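Long-range contacts in ribonucleoside triphosphate reductase (Lactobacillus leichmannii, PDB 1L1L), which reduces ribonucleoside triphosphates to 2'-deoxyribonucleoside triphosphates with the help of a B12 cofactor, working as an allosterically regulated monomer: residues 57-62 with 444-449; 214-219 with 245-250; 572-577 with 605-610. One frame throughout, in Å; residues are numbered along the deposited sequence.

Contact 1: residues 57-62 with 444-449; sequences EGNINL and ARYAKR
Asn59, in the last turn of helix 48-60, lays its side-chain amide flat over the ring of Tyr446 on helix 436-450, the two planes only 5° apart. Atom ND2 sits above the ring centre, 3.2 Å from its plane, while CB and CG spread over the CD2-CE2 side. With CG anti to the backbone N (chi1 -179°), the amide projects straight at the second helix, and ND2 donates a nearly linear 3.1 Å hydrogen bond to Tyr446 O, a carbonyl of that helix. The other end of the amide is gripped by Arg449. Arg449 NE reaches Asn59 OD1 at 2.8 Å, coming from above the carbonyl plane, and NH2 adds a weak bond of 2.9 Å to the same oxygen. A weak bond of 3.3 Å also joins Arg449 NE to Asn59 O, so the arginine meets both backbone and side chain of one residue. Ile60 CD1 covers one face of the guanidinium, 3.9 Å above it, and the carbonyl of Arg445 lies against the opposite face. Glu81 of helix 72-90 takes NH1 in a salt bridge and also holds Arg445, while Tyr446 OH bonds Asn100.

This buried, polar centre gives way to looser packing at Leu62, past the helix end and partly exposed, where CD1 comes no closer than 4.0 Å to Arg449 O. The whole is an amide-pi stack whose carbonyl oxygen takes two N-H groups of one arginine, packing helix 48-60 against helix 436-450 from a distant part of the chain.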
loop_
_atom_site.group_PDB
_atom_site.type_symbol
_atom_site.label_atom_id
_atom_site.label_comp_id
_atom_site.label_asym_id
_atom_site.label_seq_id
_atom_site.Cartn_x
_atom_site.Cartn_y
_atom_site.Cartn_z
ATOM N N GLU A 57 -15.335 3.526 -15.995
ATOM C CA GLU A 57 -15.585 4.812 -16.641
ATOM C C GLU A 57 -14.597 5.852 -16.153
ATOM O O GLU A 57 -14.120 6.691 -16.920
ATOM C CB GLU A 57 -17.016 5.286 -16.362
ATOM C CG GLU A 57 -18.026 4.815 -17.400
ATOM C CD GLU A 57 -19.470 5.101 -17.019
ATOM O OE1 GLU A 57 -19.762 6.193 -16.483
ATOM O OE2 GLU A 57 -20.320 4.225 -17.282
ATOM N N GLY A 58 -14.295 5.797 -14.860
ATOM C CA GLY A 58 -13.357 6.746 -14.303
ATOM C C GLY A 58 -11.974 6.620 -14.909
ATOM O O GLY A 58 -11.297 7.625 -15.109
ATOM N N ASN A 59 -11.547 5.397 -15.209
ATOM C CA ASN A 59 -10.216 5.184 -15.772
ATOM C C ASN A 59 -10.127 5.495 -17.265
ATOM O O ASN A 59 -9.188 6.154 -17.716
ATOM C CB ASN A 59 -9.764 3.736 -15.530
ATOM C CG ASN A 59 -8.366 3.453 -16.065
ATOM O OD1 ASN A 59 -8.197 2.983 -17.193
ATOM N ND2 ASN A 59 -7.351 3.736 -15.252
ATOM N N ILE A 60 -11.109 5.022 -18.026
ATOM C CA ILE A 60 -11.101 5.234 -19.475
ATOM C C ILE A 60 -11.088 6.718 -19.869
ATOM O O ILE A 60 -10.391 7.114 -20.809
ATOM C CB ILE A 60 -12.318 4.528 -20.145
ATOM C CG1 ILE A 60 -12.100 4.428 -21.658
ATOM C CG2 ILE A 60 -13.588 5.286 -19.854
ATOM C CD1 ILE A 60 -11.016 3.475 -22.055
ATOM N N ASN A 61 -11.842 7.534 -19.137
ATOM C CA ASN A 61 -11.938 8.962 -19.406
ATOM C C ASN A 61 -10.694 9.755 -19.046
ATOM O O ASN A 61 -10.713 10.991 -19.026
ATOM C CB ASN A 61 -13.152 9.549 -18.690
ATOM C CG ASN A 61 -14.462 9.123 -19.331
ATOM O OD1 ASN A 61 -14.622 9.217 -20.548
ATOM N ND2 ASN A 61 -15.403 8.659 -18.521
ATOM N N LEU A 62 -9.611 9.038 -18.760
ATOM C CA LEU A 62 -8.344 9.673 -18.436
ATOM C C LEU A 62 -7.468 9.735 -19.684
ATOM O O LEU A 62 -6.542 10.548 -19.751
ATOM C CB LEU A 62 -7.610 8.900 -17.335
ATOM C CG LEU A 62 -8.105 9.099 -15.900
ATOM C CD1 LEU A 62 -7.269 8.222 -14.958
ATOM C CD2 LEU A 62 -7.984 10.570 -15.509
ATOM N N ALA A 444 -2.088 -3.338 -18.564
ATOM C CA ALA A 444 -1.077 -2.333 -18.882
ATOM C C ALA A 444 -1.652 -0.976 -19.273
ATOM O O ALA A 444 -1.161 0.069 -18.846
ATOM C CB ALA A 444 -0.163 -2.859 -19.987
ATOM N N ARG A 445 -2.704 -0.983 -20.083
ATOM C CA ARG A 445 -3.307 0.265 -20.532
ATOM C C ARG A 445 -4.051 0.986 -19.423
ATOM O O ARG A 445 -4.109 2.226 -19.402
ATOM C CB ARG A 445 -4.259 -0.011 -21.707
ATOM C CG ARG A 445 -3.577 -0.587 -22.950
ATOM C CD ARG A 445 -4.612 -1.019 -24.012
ATOM N NE ARG A 445 -5.368 0.116 -24.543
ATOM C CZ ARG A 445 -5.028 0.812 -25.628
ATOM N NH1 ARG A 445 -3.944 0.490 -26.321
ATOM N NH2 ARG A 445 -5.761 1.848 -26.008
ATOM N N TYR A 446 -4.638 0.220 -18.506
ATOM C CA TYR A 446 -5.376 0.812 -17.395
ATOM C C TYR A 446 -4.372 1.634 -16.607
ATOM O O TYR A 446 -4.567 2.821 -16.373
ATOM C CB TYR A 446 -5.972 -0.286 -16.500
ATOM C CG TYR A 446 -6.762 0.216 -15.302
ATOM C CD1 TYR A 446 -6.119 0.758 -14.183
ATOM C CD2 TYR A 446 -8.157 0.181 -15.304
ATOM C CE1 TYR A 446 -6.855 1.257 -13.098
ATOM C CE2 TYR A 446 -8.895 0.675 -14.230
ATOM C CZ TYR A 446 -8.243 1.212 -13.135
ATOM O OH TYR A 446 -8.993 1.716 -12.090
ATOM N N ALA A 447 -3.279 0.980 -16.234
ATOM C CA ALA A 447 -2.220 1.623 -15.455
ATOM C C ALA A 447 -1.649 2.830 -16.191
ATOM O O ALA A 447 -1.534 3.919 -15.627
ATOM C CB ALA A 447 -1.115 0.615 -15.161
ATOM N N LYS A 448 -1.298 2.630 -17.458
ATOM C CA LYS A 448 -0.733 3.704 -18.259
ATOM C C LYS A 448 -1.593 4.959 -18.186
ATOM O O LYS A 448 -1.077 6.073 -18.112
ATOM C CB LYS A 448 -0.604 3.273 -19.721
ATOM C CG LYS A 448 0.348 4.142 -20.518
ATOM C CD LYS A 448 1.793 3.770 -20.197
ATOM C CE LYS A 448 2.774 4.708 -20.867
ATOM N NZ LYS A 448 4.149 4.153 -20.827
ATOM N N ARG A 449 -2.909 4.782 -18.219
ATOM C CA ARG A 449 -3.804 5.926 -18.160
ATOM C C ARG A 449 -3.719 6.670 -16.831
ATOM O O ARG A 449 -3.696 7.905 -16.796
ATOM C CB ARG A 449 -5.243 5.494 -18.449
ATOM C CG ARG A 449 -5.552 5.377 -19.967
ATOM C CD ARG A 449 -7.066 5.289 -20.237
ATOM N NE ARG A 449 -7.655 4.042 -19.744
ATOM C CZ ARG A 449 -7.506 2.855 -20.318
ATOM N NH1 ARG A 449 -6.782 2.725 -21.426
ATOM N NH2 ARG A 449 -8.080 1.787 -19.781
#

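Contact 2: residues 214-219 with 245-250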
loop_
_atom_site.group_PDB
_atom_site.type_symbol
_atom_site.label_atom_id
_atom_site.label_comp_id
_atom_site.label_asym_id
_atom_site.label_seq_id
_atom_site.Cartn_x
_atom_site.Cartn_y
_atom_site.Cartn_z
ATOM N N ASP A 214 6.318 40.239 18.946
ATOM C CA ASP A 214 7.297 39.490 18.153
ATOM C C ASP A 214 6.921 38.055 17.756
ATOM O O ASP A 214 7.559 37.461 16.882
ATOM C CB ASP A 214 8.642 39.482 18.893
ATOM C CG ASP A 214 9.711 38.693 18.158
ATOM O OD1 ASP A 214 9.970 38.993 16.968
ATOM O OD2 ASP A 214 10.293 37.774 18.774
ATOM N N SER A 215 5.891 37.499 18.387
ATOM C CA SER A 215 5.469 36.136 18.086
ATOM C C SER A 215 4.982 35.937 16.654
ATOM O O SER A 215 4.403 36.836 16.047
ATOM C CB SER A 215 4.358 35.702 19.046
ATOM O OG SER A 215 4.838 35.589 20.371
ATOM N N ILE A 216 5.235 34.748 16.117
ATOM C CA ILE A 216 4.782 34.400 14.775
ATOM C C ILE A 216 3.437 33.735 15.019
ATOM O O ILE A 216 3.319 32.860 15.878
ATOM C CB ILE A 216 5.730 33.398 14.088
ATOM C CG1 ILE A 216 7.143 33.985 14.019
ATOM C CG2 ILE A 216 5.224 33.081 12.684
ATOM C CD1 ILE A 216 8.195 33.012 13.507
ATOM N N TYR A 217 2.420 34.160 14.280
ATOM C CA TYR A 217 1.083 33.617 14.459
ATOM C C TYR A 217 0.480 33.096 13.160
ATOM O O TYR A 217 0.563 33.753 12.121
ATOM C CB TYR A 217 0.192 34.699 15.076
ATOM C CG TYR A 217 -1.281 34.374 15.096
ATOM C CD1 TYR A 217 -2.069 34.564 13.960
ATOM C CD2 TYR A 217 -1.886 33.867 16.246
ATOM C CE1 TYR A 217 -3.422 34.257 13.967
ATOM C CE2 TYR A 217 -3.245 33.555 16.263
ATOM C CZ TYR A 217 -4.004 33.753 15.118
ATOM O OH TYR A 217 -5.341 33.442 15.118
ATOM N N TYR A 218 -0.126 31.911 13.229
ATOM C CA TYR A 218 -0.748 31.288 12.063
ATOM C C TYR A 218 -2.110 30.681 12.396
ATOM O O TYR A 218 -2.239 29.842 13.295
ATOM C CB TYR A 218 0.167 30.200 11.490
ATOM C CG TYR A 218 -0.388 29.492 10.262
ATOM C CD1 TYR A 218 -0.199 28.121 10.082
ATOM C CD2 TYR A 218 -1.093 30.192 9.278
ATOM C CE1 TYR A 218 -0.700 27.461 8.954
ATOM C CE2 TYR A 218 -1.598 29.543 8.144
ATOM C CZ TYR A 218 -1.398 28.180 7.992
ATOM O OH TYR A 218 -1.898 27.527 6.887
ATOM N N ARG A 219 -3.123 31.118 11.659
ATOM C CA ARG A 219 -4.487 30.634 11.821
ATOM C C ARG A 219 -4.648 29.512 10.799
ATOM O O ARG A 219 -4.602 29.762 9.594
ATOM C CB ARG A 219 -5.472 31.777 11.527
ATOM C CG ARG A 219 -6.872 31.332 11.142
ATOM C CD ARG A 219 -7.606 30.708 12.309
ATOM N NE ARG A 219 -8.244 31.705 13.159
ATOM C CZ ARG A 219 -8.959 31.401 14.234
ATOM N NH1 ARG A 219 -9.119 30.131 14.582
ATOM N NH2 ARG A 219 -9.520 32.360 14.963
ATOM N N ASP A 245 14.598 36.482 10.455
ATOM C CA ASP A 245 14.280 37.259 11.652
ATOM C C ASP A 245 14.649 36.590 12.967
ATOM O O ASP A 245 14.437 37.160 14.039
ATOM C CB ASP A 245 12.792 37.600 11.668
ATOM C CG ASP A 245 12.461 38.777 10.783
ATOM O OD1 ASP A 245 12.984 38.836 9.648
ATOM O OD2 ASP A 245 11.674 39.641 11.223
ATOM N N ARG A 246 15.188 35.378 12.888
ATOM C CA ARG A 246 15.598 34.654 14.084
ATOM C C ARG A 246 14.466 34.612 15.110
ATOM O O ARG A 246 14.706 34.579 16.319
ATOM C CB ARG A 246 16.839 35.327 14.688
ATOM C CG ARG A 246 17.804 35.846 13.619
ATOM C CD ARG A 246 19.072 36.477 14.186
ATOM N NE ARG A 246 20.234 35.607 14.015
ATOM C CZ ARG A 246 20.600 34.657 14.872
ATOM N NH1 ARG A 246 19.899 34.445 15.980
ATOM N NH2 ARG A 246 21.665 33.909 14.615
ATOM N N LYS A 247 13.232 34.615 14.619
ATOM C CA LYS A 247 12.065 34.564 15.491
ATOM C C LYS A 247 11.934 33.167 16.091
ATOM O O LYS A 247 11.966 32.170 15.370
ATOM C CB LYS A 247 10.809 34.915 14.697
ATOM C CG LYS A 247 10.810 36.327 14.149
ATOM C CD LYS A 247 9.668 36.527 13.172
ATOM C CE LYS A 247 9.636 37.952 12.639
ATOM N NZ LYS A 247 9.438 38.953 13.727
ATOM N N GLN A 248 11.786 33.099 17.410
ATOM C CA GLN A 248 11.674 31.816 18.099
ATOM C C GLN A 248 10.387 31.709 18.904
ATOM O O GLN A 248 10.320 30.981 19.894
ATOM C CB GLN A 248 12.877 31.612 19.025
ATOM C CG GLN A 248 14.222 31.835 18.348
ATOM C CD GLN A 248 15.400 31.664 19.300
ATOM O OE1 GLN A 248 16.437 32.314 19.141
ATOM N NE2 GLN A 248 15.250 30.781 20.285
ATOM N N LYS A 249 9.365 32.442 18.478
ATOM C CA LYS A 249 8.081 32.413 19.155
ATOM C C LYS A 249 6.987 32.112 18.139
ATOM O O LYS A 249 6.657 32.951 17.304
ATOM C CB LYS A 249 7.816 33.753 19.842
ATOM C CG LYS A 249 8.791 34.061 20.968
ATOM C CD LYS A 249 8.429 35.358 21.691
ATOM C CE LYS A 249 9.368 35.613 22.866
ATOM N NZ LYS A 249 9.021 36.849 23.636
ATOM N N LEU A 250 6.431 30.909 18.218
ATOM C CA LEU A 250 5.386 30.487 17.295
ATOM C C LEU A 250 4.068 30.178 17.992
ATOM O O LEU A 250 4.030 29.487 19.011
ATOM C CB LEU A 250 5.846 29.255 16.507
ATOM C CG LEU A 250 4.814 28.680 15.530
ATOM C CD1 LEU A 250 4.329 29.790 14.599
ATOM C CD2 LEU A 250 5.427 27.525 14.737
#
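Ile216 and Leu250 pair in parallel register, their CA atoms 4.7 Å apart, with Ile216 N giving a short, nearly straight hydrogen bond of 2.6 Å to Lys249 O. Ile216 also bonds the backbone of Ile251 in the same neighbouring strand, the pattern of a parallel pair, in which one residue bonds to those either side of its partner, and Leu250 CA adds a C-H...O contact to Ile216 O.

Both side chains of the pair lie on the same face, where Leu250 CD1 meets Ile216 CB at 3.9 Å; Leu237 touches them both. Ile216 points its CG1 branch the other way, toward Lys247, and CD1 presses on Lys247 CB at a tight 3.4 Å. From there the lysine runs extended until a bend at its last torsion (chi4 -61°) carries NZ between two acids. Lys247 NZ forms a salt bridge with Asp214 OD1 at 3.3 Å, its hydrogen bond weak, and another with Asp245 OD2 at 3.4 Å. At the sheet's margin Ser215 OG rests against Lys249 CB, 3.5 Å away, while the ammonium of Lys249 goes to Asp212.

Within this beta-alpha-beta unit of the insertion domain, backbone bonding and apolar contact thus mainly hold the strands. The long surface ion pairs probably add only modestly, the single lysine offsetting part of the aspartates' negative charge.

Contact 3: residues 572-577 with 605-610; sequences IQRIRF and CVEFPI
Gln573 O accepts the shortest hydrogen bond here, 2.8 Å from Phe608 N, and also lies in the plane of the Phe608 ring, at its edge. It belongs to an antiparallel pair, strands 570-578 and 603-611, the two inner strands of a four-stranded antiparallel sheet. Gln573-Phe608 and Ile575-Val606 are the hydrogen-bonded pairs, the second closed by Val606 N to Ile575 O at 3.0 Å; non-hydrogen-bonded pairs alternate with them.

On the face of Phe608 and Ile575, the isoleucine sends CG1 to within 3.5 Å of Phe608 CE1, the two side chains crossing at about a right angle. Nearby, Val606 CG2 packs 3.6 Å from Phe577 CD1, and helix 583-589 covers these aromatic side chains.

The other face is more highly charged. Arg574, extended from CG to NE (chi3 169°), runs alongside Glu607, and NH2 meets OE2 in a long salt bridge of 3.4 Å, guanidinium and carboxylate turned 68° apart. Its further partners are Glu595, Glu691 and the carbonyl of Ala688, which would fix its rotation, while Glu607 is held chiefly by Arg701. Because Glu595 and Glu607 bring like charges close together, the arginine probably eases their repulsion. Beside this cluster, the apolar CG2 branch of Ile572 touches Glu607 CB at 3.7 Å and lies over one face of the Arg574 guanidinium, toward its rim.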
loop_
_atom_site.group_PDB
_atom_site.type_symbol
_atom_site.label_atom_id
_atom_site.label_comp_id
_atom_site.label_asym_id
_atom_site.label_seq_id
_atom_site.Cartn_x
_atom_site.Cartn_y
_atom_site.Cartn_z
ATOM N N ILE A 572 -11.382 -22.734 8.728
ATOM C CA ILE A 572 -12.562 -21.997 9.136
ATOM C C ILE A 572 -11.976 -20.596 9.257
ATOM O O ILE A 572 -11.129 -20.351 10.123
ATOM C CB ILE A 572 -13.087 -22.392 10.529
ATOM C CG1 ILE A 572 -13.761 -23.763 10.490
ATOM C CG2 ILE A 572 -14.064 -21.327 11.020
ATOM C CD1 ILE A 572 -14.929 -23.864 9.533
ATOM N N GLN A 573 -12.376 -19.686 8.380
ATOM C CA GLN A 573 -11.857 -18.332 8.471
ATOM C C GLN A 573 -12.882 -17.462 9.161
ATOM O O GLN A 573 -14.054 -17.471 8.799
ATOM C CB GLN A 573 -11.518 -17.779 7.089
ATOM C CG GLN A 573 -10.283 -18.431 6.495
ATOM C CD GLN A 573 -9.507 -17.493 5.594
ATOM O OE1 GLN A 573 -9.156 -16.385 5.994
ATOM N NE2 GLN A 573 -9.229 -17.938 4.369
ATOM N N ARG A 574 -12.434 -16.734 10.182
ATOM C CA ARG A 574 -13.309 -15.856 10.947
ATOM C C ARG A 574 -13.192 -14.396 10.529
ATOM O O ARG A 574 -12.094 -13.830 10.486
ATOM C CB ARG A 574 -12.995 -15.963 12.447
ATOM C CG ARG A 574 -13.310 -17.311 13.053
ATOM C CD ARG A 574 -13.085 -17.302 14.563
ATOM N NE ARG A 574 -13.637 -18.499 15.175
ATOM C CZ ARG A 574 -13.070 -19.695 15.114
ATOM N NH1 ARG A 574 -11.920 -19.852 14.478
ATOM N NH2 ARG A 574 -13.668 -20.739 15.673
ATOM N N ILE A 575 -14.336 -13.788 10.234
ATOM C CA ILE A 575 -14.398 -12.388 9.852
ATOM C C ILE A 575 -15.124 -11.668 10.975
ATOM O O ILE A 575 -16.204 -12.086 11.391
ATOM C CB ILE A 575 -15.175 -12.214 8.538
ATOM C CG1 ILE A 575 -14.575 -13.130 7.477
ATOM C CG2 ILE A 575 -15.128 -10.766 8.091
ATOM C CD1 ILE A 575 -13.070 -12.951 7.302
ATOM N N ARG A 576 -14.524 -10.592 11.477
ATOM C CA ARG A 576 -15.108 -9.840 12.575
ATOM C C ARG A 576 -15.958 -8.665 12.115
ATOM O O ARG A 576 -15.553 -7.888 11.236
ATOM C CB ARG A 576 -13.987 -9.372 13.516
ATOM C CG ARG A 576 -13.055 -10.531 13.859
ATOM C CD ARG A 576 -12.316 -10.359 15.173
ATOM N NE ARG A 576 -11.583 -9.102 15.240
ATOM C CZ ARG A 576 -10.720 -8.802 16.206
ATOM N NH1 ARG A 576 -10.091 -7.628 16.202
ATOM N NH2 ARG A 576 -10.471 -9.685 17.168
ATOM N N PHE A 577 -17.141 -8.554 12.720
ATOM C CA PHE A 577 -18.108 -7.508 12.416
ATOM C C PHE A 577 -18.561 -6.790 13.676
ATOM O O PHE A 577 -18.660 -7.396 14.740
ATOM C CB PHE A 577 -19.395 -8.091 11.794
ATOM C CG PHE A 577 -19.202 -8.761 10.468
ATOM C CD1 PHE A 577 -18.754 -10.075 10.392
ATOM C CD2 PHE A 577 -19.451 -8.063 9.288
ATOM C CE1 PHE A 577 -18.549 -10.693 9.160
ATOM C CE2 PHE A 577 -19.251 -8.669 8.049
ATOM C CZ PHE A 577 -18.798 -9.985 7.982
ATOM N N CYS A 605 -17.982 -12.634 15.550
ATOM C CA CYS A 605 -17.180 -13.383 14.601
ATOM C C CYS A 605 -18.144 -14.206 13.760
ATOM O O CYS A 605 -19.129 -14.733 14.277
ATOM C CB CYS A 605 -16.244 -14.364 15.305
ATOM S SG CYS A 605 -14.705 -13.671 15.942
ATOM N N VAL A 606 -17.859 -14.309 12.470
ATOM C CA VAL A 606 -18.677 -15.125 11.593
ATOM C C VAL A 606 -17.720 -16.129 10.941
ATOM O O VAL A 606 -16.688 -15.748 10.365
ATOM C CB VAL A 606 -19.400 -14.265 10.535
ATOM C CG1 VAL A 606 -20.239 -15.159 9.624
ATOM C CG2 VAL A 606 -20.292 -13.235 11.231
ATOM N N GLU A 607 -18.061 -17.413 11.046
ATOM C CA GLU A 607 -17.222 -18.483 10.516
ATOM C C GLU A 607 -17.492 -18.870 9.058
ATOM O O GLU A 607 -18.607 -19.294 8.699
ATOM C CB GLU A 607 -17.354 -19.707 11.425
ATOM C CG GLU A 607 -17.268 -19.318 12.907
ATOM C CD GLU A 607 -17.176 -20.495 13.853
ATOM O OE1 GLU A 607 -17.248 -21.655 13.399
ATOM O OE2 GLU A 607 -17.022 -20.248 15.074
ATOM N N PHE A 608 -16.457 -18.737 8.228
ATOM C CA PHE A 608 -16.559 -19.069 6.800
ATOM C C PHE A 608 -15.705 -20.280 6.450
ATOM O O PHE A 608 -14.474 -20.210 6.483
ATOM C CB PHE A 608 -16.096 -17.897 5.918
ATOM C CG PHE A 608 -16.948 -16.661 6.024
ATOM C CD1 PHE A 608 -16.866 -15.828 7.138
ATOM C CD2 PHE A 608 -17.843 -16.327 4.998
ATOM C CE1 PHE A 608 -17.664 -14.677 7.235
ATOM C CE2 PHE A 608 -18.641 -15.189 5.084
ATOM C CZ PHE A 608 -18.556 -14.360 6.201
ATOM N N PRO A 609 -16.341 -21.421 6.135
ATOM C CA PRO A 609 -15.564 -22.613 5.773
ATOM C C PRO A 609 -14.904 -22.322 4.417
ATOM O O PRO A 609 -15.559 -21.797 3.517
ATOM C CB PRO A 609 -16.630 -23.709 5.667
ATOM C CG PRO A 609 -17.704 -23.230 6.627
ATOM C CD PRO A 609 -17.764 -21.751 6.331
ATOM N N ILE A 610 -13.619 -22.637 4.270
ATOM C CA ILE A 610 -12.931 -22.370 3.006
ATOM C C ILE A 610 -11.973 -23.462 2.562
ATOM O O ILE A 610 -11.150 -23.948 3.341
ATOM C CB ILE A 610 -12.129 -21.042 3.055
ATOM C CG1 ILE A 610 -13.080 -19.864 3.261
ATOM C CG2 ILE A 610 -11.340 -20.865 1.757
ATOM C CD1 ILE A 610 -12.395 -18.510 3.285
#

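The three contacts lie far apart and share no helix or sheet. Contact 1 joins two helices about 20 Å from the centre of the chain; contact 2, about 47 Å away between centres, sits on the peripheral three-stranded parallel sheet of the insertion domain. Along the chain contact 2 is nested inside the long loop that contact 1 closes, so the insertion falls, in sequence, between the two helices of contact 1 but its contact lies well away from them in space. Contact 3 follows both, in an antiparallel sheet; its centre is about 35 Å from that of contact 1 and about 55 Å from that of contact 2. One chain thus holds together a buried helix pair, a partly buried antiparallel sheet and a peripheral parallel one, consistent with a large monomeric reductase.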